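Amidohydrolase (Brucella melitensis biovar Abortus, PDB 4F0L) is a metal-dependent amidohydrolase, crystallised with iron in its metal site, that probably acts as a deaminase of the formimidoylglutamate deiminase type. Local coordinates at residues Cys39-Gly44 against Leu387-Ser392; Val115-Ala120 against Val332-Gly337; Ser171-Ala176 against Ser217-Thr222. All blocks are in the same frame, centred on the assembly; numbering follows the deposited sequence.

Contact 1 (Cys39-Gly44 against Leu387-Ser392)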
ATOM      1  N   CYS B  39      -9.455 -28.869 -18.263  1.00 16.11           N
ATOM      2  CA  CYS B  39      -9.967 -30.202 -18.549  1.00 17.10           C
ATOM      3  C   CYS B  39      -9.362 -31.237 -17.604  1.00 17.86           C
ATOM      4  O   CYS B  39      -9.949 -32.313 -17.407  1.00 19.13           O
ATOM      5  CB  CYS B  39      -9.741 -30.562 -20.027  1.00 17.63           C
ATOM      6  SG  CYS B  39      -8.005 -30.605 -20.516  1.00 17.55           S
ATOM      7  N   SER B  40      -8.194 -30.943 -17.042  1.00 17.65           N
ATOM      8  CA  SER B  40      -7.499 -31.886 -16.155  1.00 18.06           C
ATOM      9  C   SER B  40      -6.524 -31.171 -15.231  1.00 17.73           C
ATOM     10  O   SER B  40      -5.981 -30.128 -15.569  1.00 18.02           O
ATOM     11  CB  SER B  40      -6.754 -32.954 -16.983  1.00 18.29           C
ATOM     12  OG  SER B  40      -5.757 -32.350 -17.779  1.00 17.70           O
ATOM     13  N   ILE B  41      -6.355 -31.720 -14.033  1.00 18.34           N
ATOM     14  CA  ILE B  41      -5.328 -31.306 -13.098  1.00 18.97           C
ATOM     15  C   ILE B  41      -4.710 -32.584 -12.535  1.00 20.61           C
ATOM     16  O   ILE B  41      -5.426 -33.411 -11.980  1.00 20.59           O
ATOM     17  CB  ILE B  41      -5.872 -30.467 -11.931  1.00 18.91           C
ATOM     18  CG1 ILE B  41      -6.492 -29.150 -12.427  1.00 18.45           C
ATOM     19  CG2 ILE B  41      -4.750 -30.123 -10.954  1.00 18.95           C
ATOM     20  CD1 ILE B  41      -7.299 -28.463 -11.322  1.00 18.08           C
ATOM     21  N   GLU B  42      -3.395 -32.710 -12.678  1.00 22.28           N
ATOM     22  CA  GLU B  42      -2.623 -33.898 -12.273  1.00 24.88           C
ATOM     23  C   GLU B  42      -1.496 -33.395 -11.384  1.00 24.04           C
ATOM     24  O   GLU B  42      -0.801 -32.477 -11.790  1.00 24.01           O
ATOM     25  CB  GLU B  42      -1.980 -34.525 -13.508  1.00 27.45           C
ATOM     26  CG  GLU B  42      -2.615 -35.763 -14.091  1.00 31.73           C
ATOM     27  CD  GLU B  42      -1.576 -36.594 -14.878  1.00 35.61           C
ATOM     28  OE1 GLU B  42      -1.003 -36.039 -15.861  1.00 38.92           O
ATOM     29  OE2 GLU B  42      -1.294 -37.773 -14.498  1.00 35.73           O
ATOM     30  N   THR B  43      -1.294 -33.962 -10.200  1.00 23.24           N
ATOM     31  CA  THR B  43      -0.225 -33.491  -9.314  1.00 24.00           C
ATOM     32  C   THR B  43       0.910 -34.528  -9.219  1.00 25.11           C
ATOM     33  O   THR B  43       0.715 -35.699  -9.520  1.00 24.28           O
ATOM     34  CB  THR B  43      -0.720 -33.175  -7.905  1.00 24.29           C
ATOM     35  OG1 THR B  43      -1.136 -34.380  -7.275  1.00 25.31           O
ATOM     36  CG2 THR B  43      -1.907 -32.199  -7.917  1.00 23.30           C
ATOM     37  N   GLY B  44       2.102 -34.061  -8.871  1.00 25.63           N
ATOM     38  CA  GLY B  44       3.271 -34.913  -8.738  1.00 25.91           C
ATOM     39  C   GLY B  44       3.692 -35.574 -10.031  1.00 26.89           C
ATOM     40  O   GLY B  44       4.093 -36.737  -9.999  1.00 27.20           O
ATOM     41  N   LEU B 387      -9.174 -23.065  -9.499  1.00 18.56           N
ATOM     42  CA  LEU B 387      -8.254 -24.072 -10.032  1.00 19.18           C
ATOM     43  C   LEU B 387      -8.835 -25.450  -9.825  1.00 19.60           C
ATOM     44  O   LEU B 387      -8.378 -26.206  -8.987  1.00 20.46           O
ATOM     45  CB  LEU B 387      -6.863 -23.961  -9.380  1.00 19.74           C
ATOM     46  CG  LEU B 387      -5.970 -22.853  -9.904  1.00 19.70           C
ATOM     47  CD1 LEU B 387      -4.614 -22.906  -9.214  1.00 20.14           C
ATOM     48  CD2 LEU B 387      -5.784 -23.004 -11.413  1.00 21.02           C
ATOM     49  N   LYS B 388      -9.881 -25.743 -10.584  1.00 19.70           N
ATOM     50  CA  LYS B 388     -10.639 -26.988 -10.484  1.00 20.56           C
ATOM     51  C   LYS B 388     -10.947 -27.466 -11.884  1.00 20.11           C
ATOM     52  O   LYS B 388     -11.148 -26.670 -12.808  1.00 18.16           O
ATOM     53  CB  LYS B 388     -12.028 -26.772  -9.852  1.00 21.24           C
ATOM     54  CG  LYS B 388     -12.094 -26.028  -8.520  1.00 21.77           C
ATOM     55  CD  LYS B 388     -13.540 -25.571  -8.369  1.00 21.83           C
ATOM     56  CE  LYS B 388     -13.765 -24.657  -7.218  1.00 21.92           C
ATOM     57  NZ  LYS B 388     -15.024 -23.900  -7.489  1.00 21.74           N
ATOM     58  N   LYS B 389     -11.092 -28.778 -12.007  1.00 20.56           N
ATOM     59  CA  LYS B 389     -11.582 -29.368 -13.244  1.00 20.52           C
ATOM     60  C   LYS B 389     -12.957 -28.784 -13.574  1.00 19.81           C
ATOM     61  O   LYS B 389     -13.792 -28.604 -12.688  1.00 19.71           O
ATOM     62  CB  LYS B 389     -11.576 -30.904 -13.113  1.00 22.21           C
ATOM     63  CG  LYS B 389     -10.179 -31.451 -12.726  1.00 23.25           C
ATOM     64  CD  LYS B 389      -9.995 -32.917 -12.241  1.00 25.14           C
ATOM     65  CE  LYS B 389      -9.498 -33.917 -13.341  1.00 27.22           C
ATOM     66  NZ  LYS B 389      -8.031 -34.395 -13.441  1.00 26.91           N
ATOM     67  N   GLY B 390     -13.161 -28.420 -14.845  1.00 18.77           N
ATOM     68  CA  GLY B 390     -14.410 -27.833 -15.287  1.00 18.06           C
ATOM     69  C   GLY B 390     -14.581 -26.349 -15.059  1.00 16.82           C
ATOM     70  O   GLY B 390     -15.550 -25.777 -15.538  1.00 16.77           O
ATOM     71  N   ALA B 391     -13.652 -25.721 -14.347  1.00 15.72           N
ATOM     72  CA  ALA B 391     -13.627 -24.271 -14.217  1.00 15.04           C
ATOM     73  C   ALA B 391     -13.117 -23.611 -15.491  1.00 14.78           C
ATOM     74  O   ALA B 391     -12.437 -24.228 -16.321  1.00 14.66           O
ATOM     75  CB  ALA B 391     -12.761 -23.847 -13.048  1.00 14.43           C
ATOM     76  N   SER B 392     -13.447 -22.337 -15.650  1.00 14.58           N
ATOM     77  CA  SER B 392     -12.802 -21.526 -16.701  1.00 14.36           C
ATOM     78  C   SER B 392     -11.296 -21.570 -16.472  1.00 13.96           C
ATOM     79  O   SER B 392     -10.869 -21.584 -15.307  1.00 13.54           O
ATOM     80  CB  SER B 392     -13.285 -20.080 -16.681  1.00 14.14           C
ATOM     81  OG  SER B 392     -12.860 -19.421 -17.881  1.00 14.99           O
TER
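Ile41 and Lys389 carry this contact from both sides, one with a methyl end driven into the loop, the other with a long chain reaching back over the strand. The tight part is apolar on the strand side: CD1 of Ile41 ends 3.4 Å from the backbone O of Leu387 and 3.7 Å from CA of Lys388, so within the loop the tip of the side chain meets backbone atoms. The first torsion explains the reach, since CG1 stands beside the backbone N (chi1 -63°) and the extended second torsion carries CD1 onward to the loop. Leu21 of strand 19-21 touches both Ile41 and Leu387 and extends the apolar patch.

The solvent side is built differently. Lys389 is exposed, and its chain, bent at the third and fourth torsions, passes along the strand until CE is 4.0 Å from CA of Ser40. Its NZ donates to the backbone O of Ile41 at 3.1 Å. The ammonium stands above the carbonyl plane, 42° out of it, with a C=O...N angle of 119°, so the approach misses the lone-pair directions.

Lys389 and Gly390 form the corner of a type II turn from Lys388 to Ala391, closed by Ala391 N to Lys388 O at 3.1 Å; the positive phi of Gly390 suits its third position. Gly390 also bonds through its backbone to Ile38. The arrangement joins the outermost strand of the small N-terminal beta-sheet, 37-42, to the loop before strand 395-399, consistent with the composite beta domain of amidohydrolases, assembled from both chain ends.

Contact 2 (Val115-Ala120 against Val332-Gly337)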
ATOM      1  N   VAL B 115      -7.160  -3.584 -18.542  1.00 13.78           N
ATOM      2  CA  VAL B 115      -5.773  -3.971 -18.756  1.00 13.78           C
ATOM      3  C   VAL B 115      -4.962  -3.899 -17.442  1.00 14.11           C
ATOM      4  O   VAL B 115      -4.202  -4.815 -17.091  1.00 13.49           O
ATOM      5  CB  VAL B 115      -5.121  -3.129 -19.859  1.00 14.72           C
ATOM      6  CG1 VAL B 115      -3.585  -3.166 -19.744  1.00 14.08           C
ATOM      7  CG2 VAL B 115      -5.615  -3.573 -21.243  1.00 15.27           C
ATOM      8  N   ASP B 116      -5.105  -2.792 -16.730  1.00 14.27           N
ATOM      9  CA  ASP B 116      -4.448  -2.620 -15.433  1.00 15.33           C
ATOM     10  C   ASP B 116      -4.868  -3.766 -14.447  1.00 13.97           C
ATOM     11  O   ASP B 116      -4.032  -4.389 -13.777  1.00 13.52           O
ATOM     12  CB  ASP B 116      -4.859  -1.238 -14.900  1.00 16.97           C
ATOM     13  CG  ASP B 116      -3.762  -0.533 -14.174  1.00 19.93           C
ATOM     14  OD1 ASP B 116      -3.069  -1.249 -13.414  1.00 23.72           O
ATOM     15  OD2 ASP B 116      -3.642   0.741 -14.306  1.00 21.51           O
ATOM     16  N   MET B 117      -6.167  -4.053 -14.375  1.00 12.53           N
ATOM     17  CA  MET B 117      -6.654  -5.161 -13.517  1.00 11.87           C
ATOM     18  C   MET B 117      -6.037  -6.491 -13.937  1.00 11.42           C
ATOM     19  O   MET B 117      -5.564  -7.228 -13.105  1.00 11.10           O
ATOM     20  CB  MET B 117      -8.174  -5.282 -13.593  1.00 11.95           C
ATOM     21  CG  MET B 117      -8.924  -4.155 -12.862  1.00 12.14           C
ATOM     22  SD  MET B 117     -10.701  -4.412 -12.970  1.00 12.39           S
ATOM     23  CE  MET B 117     -11.336  -3.169 -11.835  1.00 11.93           C
ATOM     24  N   LEU B 118      -6.041  -6.787 -15.237  1.00 11.20           N
ATOM     25  CA  LEU B 118      -5.449  -8.042 -15.735  1.00 11.60           C
ATOM     26  C   LEU B 118      -3.971  -8.127 -15.360  1.00 11.66           C
ATOM     27  O   LEU B 118      -3.521  -9.161 -14.872  1.00 12.24           O
ATOM     28  CB  LEU B 118      -5.642  -8.202 -17.249  1.00 11.66           C
ATOM     29  CG  LEU B 118      -7.023  -8.703 -17.692  1.00 11.60           C
ATOM     30  CD1 LEU B 118      -7.300  -8.475 -19.167  1.00 11.47           C
ATOM     31  CD2 LEU B 118      -7.141 -10.222 -17.381  1.00 11.27           C
ATOM     32  N   GLU B 119      -3.235  -7.039 -15.537  1.00 11.89           N
ATOM     33  CA  GLU B 119      -1.822  -6.998 -15.168  1.00 12.21           C
ATOM     34  C   GLU B 119      -1.569  -7.183 -13.641  1.00 11.76           C
ATOM     35  O   GLU B 119      -0.536  -7.677 -13.227  1.00 11.44           O
ATOM     36  CB  GLU B 119      -1.163  -5.728 -15.686  1.00 12.82           C
ATOM     37  CG  GLU B 119      -1.014  -5.661 -17.206  1.00 13.24           C
ATOM     38  CD  GLU B 119      -0.223  -4.423 -17.670  1.00 14.14           C
ATOM     39  OE1 GLU B 119       0.136  -3.592 -16.788  1.00 14.29           O
ATOM     40  OE2 GLU B 119       0.068  -4.297 -18.904  1.00 14.58           O
ATOM     41  N   ALA B 120      -2.575  -6.884 -12.841  1.00 11.14           N
ATOM     42  CA  ALA B 120      -2.512  -7.085 -11.422  1.00 11.08           C
ATOM     43  C   ALA B 120      -3.000  -8.502 -11.006  1.00 11.09           C
ATOM     44  O   ALA B 120      -2.972  -8.816  -9.817  1.00 11.17           O
ATOM     45  CB  ALA B 120      -3.351  -6.013 -10.720  1.00 10.77           C
ATOM     46  N   VAL B 332      -8.889   3.912  -7.795  1.00 13.97           N
ATOM     47  CA  VAL B 332      -7.774   4.864  -7.536  1.00 13.99           C
ATOM     48  C   VAL B 332      -6.409   4.169  -7.619  1.00 14.10           C
ATOM     49  O   VAL B 332      -5.395   4.764  -8.100  1.00 14.81           O
ATOM     50  CB  VAL B 332      -7.932   5.606  -6.184  1.00 13.96           C
ATOM     51  CG1 VAL B 332      -7.952   4.640  -4.957  1.00 13.40           C
ATOM     52  CG2 VAL B 332      -6.836   6.651  -6.011  1.00 14.20           C
ATOM     53  N   LEU B 333      -6.361   2.917  -7.191  1.00 13.44           N
ATOM     54  CA  LEU B 333      -5.083   2.157  -7.169  1.00 13.93           C
ATOM     55  C   LEU B 333      -5.408   0.670  -7.294  1.00 12.84           C
ATOM     56  O   LEU B 333      -6.213   0.153  -6.514  1.00 12.43           O
ATOM     57  CB  LEU B 333      -4.268   2.418  -5.861  1.00 14.29           C
ATOM     58  CG  LEU B 333      -2.856   1.724  -5.747  1.00 15.24           C
ATOM     59  CD1 LEU B 333      -2.042   1.968  -6.967  1.00 16.11           C
ATOM     60  CD2 LEU B 333      -2.007   2.236  -4.605  1.00 16.56           C
ATOM     61  N   ILE B 334      -4.807   0.014  -8.278  1.00 12.85           N
ATOM     62  CA  ILE B 334      -5.188  -1.341  -8.697  1.00 12.66           C
ATOM     63  C   ILE B 334      -4.128  -2.365  -8.219  1.00 12.68           C
ATOM     64  O   ILE B 334      -3.007  -2.282  -8.631  1.00 13.02           O
ATOM     65  CB  ILE B 334      -5.306  -1.462 -10.247  1.00 12.88           C
ATOM     66  CG1 ILE B 334      -6.212  -0.378 -10.853  1.00 12.77           C
ATOM     67  CG2 ILE B 334      -5.797  -2.872 -10.623  1.00 12.76           C
ATOM     68  CD1 ILE B 334      -7.604  -0.262 -10.221  1.00 12.43           C
ATOM     69  N   GLY B 335      -4.498  -3.287  -7.329  1.00 12.39           N
ATOM     70  CA  GLY B 335      -3.574  -4.316  -6.874  1.00 12.76           C
ATOM     71  C   GLY B 335      -4.166  -5.314  -5.901  1.00 12.62           C
ATOM     72  O   GLY B 335      -4.906  -4.945  -4.993  1.00 12.99           O
ATOM     73  N   ILE B 336      -3.859  -6.592  -6.091  1.00 12.72           N
ATOM     74  CA  ILE B 336      -4.356  -7.626  -5.159  1.00 12.32           C
ATOM     75  C   ILE B 336      -3.619  -7.455  -3.847  1.00 12.62           C
ATOM     76  O   ILE B 336      -4.231  -7.488  -2.799  1.00 12.76           O
ATOM     77  CB  ILE B 336      -4.143  -9.054  -5.720  1.00 12.33           C
ATOM     78  CG1 ILE B 336      -5.042  -9.303  -6.948  1.00 12.15           C
ATOM     79  CG2 ILE B 336      -4.317 -10.082  -4.617  1.00 12.33           C
ATOM     80  CD1 ILE B 336      -4.849 -10.632  -7.661  1.00 12.78           C
ATOM     81  N   GLY B 337      -2.310  -7.299  -3.906  1.00 12.98           N
ATOM     82  CA  GLY B 337      -1.516  -7.065  -2.690  1.00 13.67           C
ATOM     83  C   GLY B 337      -1.976  -5.816  -1.943  1.00 14.12           C
ATOM     84  O   GLY B 337      -2.147  -5.810  -0.719  1.00 14.57           O
TER
HETATM   85  O   HOH W   1      -1.811  -7.477  -7.919  1.00 10.45           O
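Met117 and Ala120 meet Ile334 in an apolar, partly buried contact between the C-terminal end of helix 103-119 and the loop leading into helix 336-351. The evidence is the branch methyl CG2 of Ile334, which lies 3.8 Å from CA of Met117 and 4.0 Å from CB of Ala120. Its position anti to the backbone N (CG1 is at chi1 -52°) turns this methyl to the helix, while CG1 runs past the carboxylate of Asp116. There, OD1 comes within 3.9 Å of Ile334 CB; the other oxygen, OD2, is bonded to Tyr71.

Further along, CD1 of Ile336 abuts the backbone O of Ala120 at 3.4 Å. That oxygen receives a hydrogen bond from a water at 2.6 Å, and the same water accepts from Ile336 N at 2.9 Å, bridging Ala120 to the first turn of helix 336-351, for which Gly335 is the N-cap.

Met117 also packs on Asn63 and Ser66 of strand 56-66 and on Phe122 and Val125 of strand 122-129, with its side chain about 11 Å from the iron. Ile336 touches Met61 and Phe122 of these same two strands, while Leu333 meets Phe417 of the second subunit.

Contact 3 (Ser171-Ala176 against Ser217-Thr222)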
ATOM      1  N   SER B 171     -32.679  10.324  -4.302  1.00 30.97           N
ATOM      2  CA  SER B 171     -31.556  10.975  -3.668  1.00 34.66           C
ATOM      3  C   SER B 171     -31.574  10.833  -2.140  1.00 35.82           C
ATOM      4  O   SER B 171     -30.750  11.421  -1.482  1.00 37.32           O
ATOM      5  CB  SER B 171     -31.549  12.459  -4.032  1.00 36.94           C
ATOM      6  OG  SER B 171     -32.690  13.093  -3.459  1.00 41.95           O
ATOM      7  N   GLY B 172     -32.503  10.065  -1.583  1.00 35.88           N
ATOM      8  CA  GLY B 172     -32.549   9.891  -0.126  1.00 35.81           C
ATOM      9  C   GLY B 172     -33.586   8.907   0.358  1.00 35.91           C
ATOM     10  O   GLY B 172     -34.513   8.593  -0.396  1.00 33.24           O
ATOM     11  N   PHE B 173     -33.463   8.458   1.627  1.00 36.68           N
ATOM     12  CA  PHE B 173     -34.425   7.520   2.243  1.00 36.97           C
ATOM     13  C   PHE B 173     -35.850   8.027   2.064  1.00 38.64           C
ATOM     14  O   PHE B 173     -36.089   9.241   2.048  1.00 41.24           O
ATOM     15  CB  PHE B 173     -34.133   7.273   3.759  1.00 36.63           C
ATOM     16  CG  PHE B 173     -32.949   6.391   4.001  1.00 35.42           C
ATOM     17  CD1 PHE B 173     -33.033   5.022   3.809  1.00 34.46           C
ATOM     18  CD2 PHE B 173     -31.737   6.937   4.350  1.00 35.41           C
ATOM     19  CE1 PHE B 173     -31.926   4.211   3.988  1.00 34.46           C
ATOM     20  CE2 PHE B 173     -30.631   6.135   4.540  1.00 34.81           C
ATOM     21  CZ  PHE B 173     -30.721   4.771   4.353  1.00 34.29           C
ATOM     22  N   GLY B 174     -36.789   7.100   1.909  1.00 39.48           N
ATOM     23  CA  GLY B 174     -38.193   7.452   1.744  1.00 40.97           C
ATOM     24  C   GLY B 174     -38.563   7.949   0.355  1.00 40.62           C
ATOM     25  O   GLY B 174     -39.603   8.574   0.180  1.00 42.54           O
ATOM     26  N   GLY B 175     -37.736   7.673  -0.641  1.00 39.26           N
ATOM     27  CA  GLY B 175     -38.109   7.977  -2.016  1.00 39.67           C
ATOM     28  C   GLY B 175     -38.008   9.439  -2.405  1.00 40.33           C
ATOM     29  O   GLY B 175     -38.739   9.877  -3.285  1.00 40.06           O
ATOM     30  N   ALA B 176     -37.092  10.180  -1.768  1.00 40.11           N
ATOM     31  CA  ALA B 176     -36.778  11.566  -2.162  1.00 40.96           C
ATOM     32  C   ALA B 176     -36.462  11.658  -3.663  1.00 40.00           C
ATOM     33  O   ALA B 176     -35.757  10.808  -4.197  1.00 35.55           O
ATOM     34  CB  ALA B 176     -35.592  12.093  -1.348  1.00 40.65           C
ATOM     35  N   SER B 217     -28.264   1.519  -3.665  1.00 22.73           N
ATOM     36  CA  SER B 217     -28.166   1.621  -2.201  1.00 22.61           C
ATOM     37  C   SER B 217     -29.563   1.782  -1.665  1.00 23.62           C
ATOM     38  O   SER B 217     -30.513   2.027  -2.440  1.00 24.45           O
ATOM     39  CB  SER B 217     -27.360   2.852  -1.795  1.00 22.29           C
ATOM     40  OG  SER B 217     -28.065   4.013  -2.179  1.00 23.05           O
ATOM     41  N   LEU B 218     -29.699   1.707  -0.352  1.00 23.69           N
ATOM     42  CA  LEU B 218     -31.013   1.849   0.243  1.00 25.52           C
ATOM     43  C   LEU B 218     -31.574   3.262   0.093  1.00 26.55           C
ATOM     44  O   LEU B 218     -32.783   3.443   0.067  1.00 26.90           O
ATOM     45  CB  LEU B 218     -31.002   1.412   1.707  1.00 25.84           C
ATOM     46  CG  LEU B 218     -30.688  -0.083   1.918  1.00 25.49           C
ATOM     47  CD1 LEU B 218     -30.565  -0.387   3.408  1.00 26.53           C
ATOM     48  CD2 LEU B 218     -31.707  -0.990   1.234  1.00 24.63           C
ATOM     49  N   ARG B 219     -30.692   4.253  -0.015  1.00 27.94           N
ATOM     50  CA  ARG B 219     -31.115   5.650  -0.222  1.00 29.52           C
ATOM     51  C   ARG B 219     -31.712   5.848  -1.591  1.00 28.08           C
ATOM     52  O   ARG B 219     -32.603   6.679  -1.789  1.00 29.90           O
ATOM     53  CB  ARG B 219     -29.912   6.616  -0.201  1.00 30.49           C
ATOM     54  CG  ARG B 219     -29.268   6.860   1.127  1.00 34.08           C
ATOM     55  CD  ARG B 219     -28.375   8.087   0.984  1.00 36.89           C
ATOM     56  NE  ARG B 219     -27.504   8.158   2.153  1.00 38.34           N
ATOM     57  CZ  ARG B 219     -27.802   8.796   3.283  1.00 38.99           C
ATOM     58  NH1 ARG B 219     -28.925   9.509   3.417  1.00 40.15           N
ATOM     59  NH2 ARG B 219     -26.943   8.741   4.287  1.00 39.74           N
ATOM     60  N   ALA B 220     -31.143   5.139  -2.556  1.00 25.98           N
ATOM     61  CA  ALA B 220     -31.358   5.442  -3.954  1.00 24.91           C
ATOM     62  C   ALA B 220     -32.549   4.674  -4.510  1.00 24.99           C
ATOM     63  O   ALA B 220     -32.988   4.945  -5.623  1.00 25.57           O
ATOM     64  CB  ALA B 220     -30.093   5.197  -4.765  1.00 22.25           C
ATOM     65  N   VAL B 221     -33.095   3.754  -3.723  1.00 25.93           N
ATOM     66  CA  VAL B 221     -34.128   2.848  -4.202  1.00 25.35           C
ATOM     67  C   VAL B 221     -35.170   2.715  -3.111  1.00 27.39           C
ATOM     68  O   VAL B 221     -34.808   2.657  -1.930  1.00 29.64           O
ATOM     69  CB  VAL B 221     -33.509   1.466  -4.535  1.00 24.92           C
ATOM     70  CG1 VAL B 221     -34.551   0.544  -5.145  1.00 24.71           C
ATOM     71  CG2 VAL B 221     -32.320   1.580  -5.500  1.00 23.26           C
ATOM     72  N   THR B 222     -36.455   2.693  -3.479  1.00 28.56           N
ATOM     73  CA  THR B 222     -37.527   2.416  -2.518  1.00 30.17           C
ATOM     74  C   THR B 222     -37.684   0.895  -2.323  1.00 30.24           C
ATOM     75  O   THR B 222     -37.233   0.118  -3.166  1.00 28.68           O
ATOM     76  CB  THR B 222     -38.915   2.962  -2.963  1.00 31.12           C
ATOM     77  OG1 THR B 222     -39.410   2.190  -4.050  1.00 30.68           O
ATOM     78  CG2 THR B 222     -38.859   4.423  -3.399  1.00 31.36           C
TER
HETATM   79  O   HOH W   2     -31.324   9.596   2.855  1.00 32.81           O
HETATM   80  O   HOH W   3     -35.153   5.917  -1.424  1.00 29.39           O
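The two loops run closest at Gly172 and Arg219, whose CA atoms are 4.5 Å apart, and no direct hydrogen bond joins them: the carbonyl oxygens Gly172 O and Arg219 O, both acceptors, face each other at 3.0 Å. A water that accepts from Gly175 N probably donates to Arg219 O at 2.7 Å, which may offset part of the carbonyl repulsion. Gly174 and Gly175 both have positive phi, which lets the first loop curl tightly, and CA of Gly175 reaches the methyl CG2 of Thr222.

Phe173 and Arg219 supply most of the side-chain surface. Over one face of the Phe173 ring lies the Arg219 chain in a CH-pi contact, CG standing 4.2 Å from the centroid and 28° off the ring normal. Beyond it the guanidinium turns away from a parallel stack, its plane 58° from that of the ring, with CE2 of Phe173 above its rim. CE1, on the other side of CZ from CE2, meets CB of Leu218 obliquely at 3.7 Å.

Both loops follow parallel strands of the amidohydrolase barrel, 160-167 and 210-215, at their C-terminal ends, where the metal site lies; the side chain of Leu218 is about 8 Å from that of the iron ligand His241. Ser217 OG accepts from Ala220 N in an ST motif.

The extended Arg219 chain takes its charged end to Asp251 of helix 246-256, in a salt bridge through NH2. NH1 makes a weak bond to a water that accepts from Phe173 N at 2.7 Å. On that helix, Trp255 meets the Phe173 ring, planes about 30° apart.

Overall arrangement
The three contacts enclose one another along the chain: segments 39-44 and 387-392 bracket contact 2, whose segments 115-120 and 332-337 bracket contact 3. In space they spread out, with centres 26 Å apart for contacts 1 and 2, 32 Å for contacts 2 and 3, and 45 Å for contacts 1 and 3; contact 3 lies across the chain's centre from both others. One mixed sheet runs past all three: 395-399 follows contact 1, 122-129 follows the helix of contact 2, and 160-167 and 210-215 precede the loops of contact 3. Contact 1 joins N-terminal and C-terminal parts of the chain at the small beta domain, whereas contacts 2 and 3 join helices and loops of the barrel.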